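Local coordinates for xylulose kinase (Bifidobacterium adolescentis ATCC 15703, PDB 3I8B), which probably phosphorylates D-xylulose to D-xylulose 5-phosphate at the expense of ATP, as a member of the FGGY family of carbohydrate kinases, at residues A[117-121]-A[122-126]; A[416-420]-A[421-425]. One frame throughout, in Å; residues are numbered along the deposited sequence.

How the interactions relate
Interactions 1 and 2 sit at opposite kinds of helix end. In interaction 1 the loop 117-121 leads into the start of helix 122-134. In interaction 2 the last part of helix 396-420 runs out into the loop 421-425. Each uses an arginine on the helix to reach backbone carbonyls of the adjoining loop: Arg125 two (one bond weak), Arg419 one. The first belongs to the N-terminal FGGY domain and the second to the C-terminal one. Their centres lie 23 Å apart, with nearest atoms about 13 Å apart, so they do not touch. Both lie away from the predicted active-site residues and the magnesium site.

Interaction 1: A[117-121]-A[122-126]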
# COMPACT_ATOMS: atom_id res chain seq x y z
N GLY A 117 -10.64 29.58 -6.75
CA GLY A 117 -9.77 28.60 -7.38
C GLY A 117 -10.29 27.17 -7.42
O GLY A 117 -9.90 26.39 -8.30
N GLU A 118 -11.16 26.82 -6.48
CA GLU A 118 -11.74 25.48 -6.45
C GLU A 118 -12.60 25.22 -7.69
O GLU A 118 -13.19 26.15 -8.24
CB GLU A 118 -12.57 25.29 -5.18
CG GLU A 118 -11.73 25.14 -3.92
CD GLU A 118 -12.58 24.97 -2.67
OE1 GLU A 118 -13.63 25.65 -2.57
OE2 GLU A 118 -12.19 24.16 -1.79
N PRO A 119 -12.65 23.96 -8.14
CA PRO A 119 -13.48 23.52 -9.27
C PRO A 119 -14.95 23.82 -9.04
O PRO A 119 -15.41 23.81 -7.89
CB PRO A 119 -13.29 22.00 -9.28
CG PRO A 119 -12.03 21.74 -8.53
CD PRO A 119 -11.87 22.86 -7.55
N GLU A 120 -15.69 24.09 -10.11
CA GLU A 120 -17.13 24.33 -10.00
C GLU A 120 -17.90 23.02 -9.82
O GLU A 120 -18.90 22.98 -9.11
CB GLU A 120 -17.66 25.09 -11.23
CG GLU A 120 -17.67 26.60 -11.04
CD GLU A 120 -18.35 27.00 -9.74
OE1 GLU A 120 -19.31 26.30 -9.32
OE2 GLU A 120 -17.93 28.01 -9.13
N ASP A 121 -17.43 21.97 -10.48
CA ASP A 121 -18.04 20.65 -10.32
C ASP A 121 -17.84 20.16 -8.88
O ASP A 121 -16.71 20.10 -8.38
CB ASP A 121 -17.43 19.67 -11.31
CG ASP A 121 -17.96 18.26 -11.12
OD1 ASP A 121 -19.18 18.10 -10.94
OD2 ASP A 121 -17.15 17.30 -11.16
N PRO A 122 -18.95 19.82 -8.19
CA PRO A 122 -18.90 19.42 -6.78
C PRO A 122 -18.06 18.16 -6.56
O PRO A 122 -17.40 18.03 -5.52
CB PRO A 122 -20.37 19.13 -6.44
CG PRO A 122 -21.19 19.63 -7.61
CD PRO A 122 -20.29 19.67 -8.79
N ILE A 123 -18.06 17.25 -7.52
CA ILE A 123 -17.28 16.02 -7.41
C ILE A 123 -15.77 16.30 -7.50
O ILE A 123 -14.99 15.86 -6.65
CB ILE A 123 -17.70 14.95 -8.45
CG1 ILE A 123 -19.22 14.74 -8.43
CG2 ILE A 123 -16.97 13.63 -8.21
CD1 ILE A 123 -19.75 14.05 -7.18
N ALA A 124 -15.36 17.03 -8.54
CA ALA A 124 -13.96 17.41 -8.69
C ALA A 124 -13.52 18.17 -7.46
O ALA A 124 -12.37 18.05 -7.01
CB ALA A 124 -13.77 18.26 -9.95
N ARG A 125 -14.43 18.98 -6.93
CA ARG A 125 -14.13 19.84 -5.80
C ARG A 125 -13.97 19.02 -4.51
O ARG A 125 -13.09 19.28 -3.70
CB ARG A 125 -15.20 20.92 -5.64
CG ARG A 125 -14.96 21.88 -4.50
CD ARG A 125 -15.85 23.11 -4.59
NE ARG A 125 -17.26 22.81 -4.36
CZ ARG A 125 -18.22 23.00 -5.27
NH1 ARG A 125 -17.91 23.47 -6.46
NH2 ARG A 125 -19.49 22.72 -4.98
N GLY A 126 -14.83 18.01 -4.35
CA GLY A 126 -14.76 17.14 -3.20
C GLY A 126 -13.47 16.34 -3.24
O GLY A 126 -12.80 16.20 -2.22
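Arg125, in the first turn of helix 122-134, folds back onto Pro119 and Glu120 in the loop before it. Its CB lies 3.2 Å from Asp121 O. CG carries the chain past Pro119 O. Arg125 CD comes within 3.4 Å of Pro119 O and lies 3.9 Å from Glu118 OE1. The chain is extended as far as CD and then bends (chi3 69°), which brings the guanidinium back to the loop carbonyls. NE turns to other partners: it bonds to Gly110 O and weakly to Ala112 O. NH1 is the gripping atom at the loop. Arg125 NH1 donates to Pro119 O at 2.9 Å, near the guanidinium plane and on a lone pair of the carbonyl, with an N-H...O angle of 154°. A second bond, from Arg125 NH1 to Glu120 O at 2.9 Å, is weak. Pro122 CA lies over one guanidinium face, offset toward its rim. Together these contacts should limit rotation of the group.

Glu118 OE1 accepts from Gln115 N and forms a salt bridge with Arg129. The Pro119 ring packs against the helix, with its CB 3.8 Å from Ala124 CB and its CG close to Arg125 CA.

Asp121 anchors the turn. With CG anti to the backbone N (chi1 176°), the carboxylate reaches the helix start. Asp121 OD2 accepts from Ala124 N at 3.2 Å, the donor standing well above the carboxylate plane. Asp121 O accepts from Arg125 N at 2.9 Å, an i to i+4 bond. Ile123 reaches away to Ile106 and Glu107 on helix 99-110. This is an aspartate N-cap followed by proline in the first helical turn, a classic helix start in which the side chain satisfies a backbone N-H that the helix itself cannot.

Interaction 2: A[416-420]-A[421-425]; sequences ELIRS and LGASI
Leu417 O is gripped twice. Ser420 OG donates to Leu417 O at 2.6 Å, in the carbonyl plane and on a lone pair. Leu421 N adds a weak bond to Leu417 O at 3.2 Å. Ser420 OG reaches this oxygen because it sits between the backbone N and the carbonyl carbon (chi1 86°). Leu421 CG also lies against Leu417 O.

Leu421 N has a better bond, to Ile418 O at 2.9 Å. Gly422 N likewise takes Arg419 O. Both are i to i-3 bonds, as in a 3-10-like turn, with the donors above the carbonyl planes. Gly422 has a positive phi (93°) and turns the chain aside. Beyond it, Ala423 N is buried and has no partner in the model.

Arg419 bridges the turn. Its chain, extended from CG to NE, carries the guanidinium to Ile425, whose O lies at the guanidinium edge, close to its plane. Arg419 NH2 donates to Ile425 O at 3.1 Å, nearly straight (166°). Water 1 accepts from both Arg419 NE and Ile425 N. Arg419 NH1 forms a salt bridge with Glu416 OE2 at 2.9 Å, though the hydrogen bond in it is weak; Glu416 OE2 also pairs with Arg412.

Ile418 CG2 packs on Ala423 CB (3.9 Å) and Ile425 CD1. Ile418 and Ile425 both touch Ala301 on strand 297-301. The turn thus joins helix 396-420 to strand 427-431, laying the helix end against the seven-stranded sheet that holds both strands.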
# COMPACT_ATOMS: atom_id res chain seq x y z
N GLU A 416 5.38 9.89 -14.73
CA GLU A 416 5.27 11.30 -15.11
C GLU A 416 4.28 12.05 -14.23
O GLU A 416 4.48 13.21 -13.90
CB GLU A 416 4.86 11.42 -16.57
CG GLU A 416 5.91 10.87 -17.52
CD GLU A 416 7.25 11.53 -17.31
OE1 GLU A 416 7.26 12.69 -16.84
OE2 GLU A 416 8.28 10.90 -17.60
N LEU A 417 3.19 11.38 -13.86
CA LEU A 417 2.22 11.98 -12.97
C LEU A 417 2.83 12.21 -11.58
O LEU A 417 2.67 13.28 -10.98
CB LEU A 417 1.00 11.09 -12.86
CG LEU A 417 -0.17 11.59 -12.02
CD1 LEU A 417 -0.67 12.92 -12.53
CD2 LEU A 417 -1.27 10.55 -12.04
N ILE A 418 3.54 11.21 -11.06
CA ILE A 418 4.20 11.37 -9.76
C ILE A 418 5.22 12.51 -9.81
O ILE A 418 5.23 13.37 -8.93
CB ILE A 418 4.83 10.06 -9.26
CG1 ILE A 418 3.72 9.07 -8.89
CG2 ILE A 418 5.77 10.33 -8.06
CD1 ILE A 418 4.17 7.65 -8.59
N ARG A 419 6.04 12.53 -10.85
CA ARG A 419 6.95 13.65 -11.07
C ARG A 419 6.24 14.99 -11.07
O ARG A 419 6.75 15.97 -10.52
CB ARG A 419 7.72 13.47 -12.39
CG ARG A 419 8.68 12.31 -12.40
CD ARG A 419 9.47 12.28 -13.71
NE ARG A 419 10.60 11.37 -13.64
CZ ARG A 419 10.78 10.33 -14.45
NH1 ARG A 419 9.90 10.06 -15.40
NH2 ARG A 419 11.85 9.57 -14.30
N SER A 420 5.04 15.03 -11.66
CA SER A 420 4.28 16.27 -11.76
C SER A 420 3.80 16.76 -10.39
O SER A 420 3.49 17.94 -10.23
CB SER A 420 3.08 16.09 -12.70
OG SER A 420 1.96 15.57 -12.00
N LEU A 421 3.77 15.86 -9.41
CA LEU A 421 3.43 16.23 -8.04
C LEU A 421 4.65 16.80 -7.28
O LEU A 421 4.58 17.06 -6.08
CB LEU A 421 2.87 15.03 -7.28
CG LEU A 421 1.70 14.29 -7.94
CD1 LEU A 421 1.26 13.10 -7.09
CD2 LEU A 421 0.52 15.22 -8.22
N GLY A 422 5.76 16.99 -7.99
CA GLY A 422 6.96 17.52 -7.38
C GLY A 422 7.95 16.50 -6.85
O GLY A 422 8.98 16.88 -6.29
N ALA A 423 7.66 15.21 -7.01
CA ALA A 423 8.57 14.15 -6.56
C ALA A 423 9.52 13.65 -7.66
O ALA A 423 9.09 12.95 -8.58
CB ALA A 423 7.77 12.98 -6.00
N SER A 424 10.80 14.00 -7.57
CA SER A 424 11.79 13.49 -8.51
C SER A 424 11.82 11.96 -8.49
O SER A 424 11.68 11.35 -7.44
CB SER A 424 13.20 14.00 -8.17
OG SER A 424 13.32 15.39 -8.37
N ILE A 425 12.04 11.37 -9.66
CA ILE A 425 12.29 9.94 -9.74
C ILE A 425 13.56 9.70 -10.54
O ILE A 425 13.61 9.99 -11.73
CB ILE A 425 11.11 9.21 -10.41
CG1 ILE A 425 9.89 9.23 -9.50
CG2 ILE A 425 11.50 7.77 -10.73
CD1 ILE A 425 8.67 8.59 -10.12
O HOH W 1 12.49 13.15 -12.07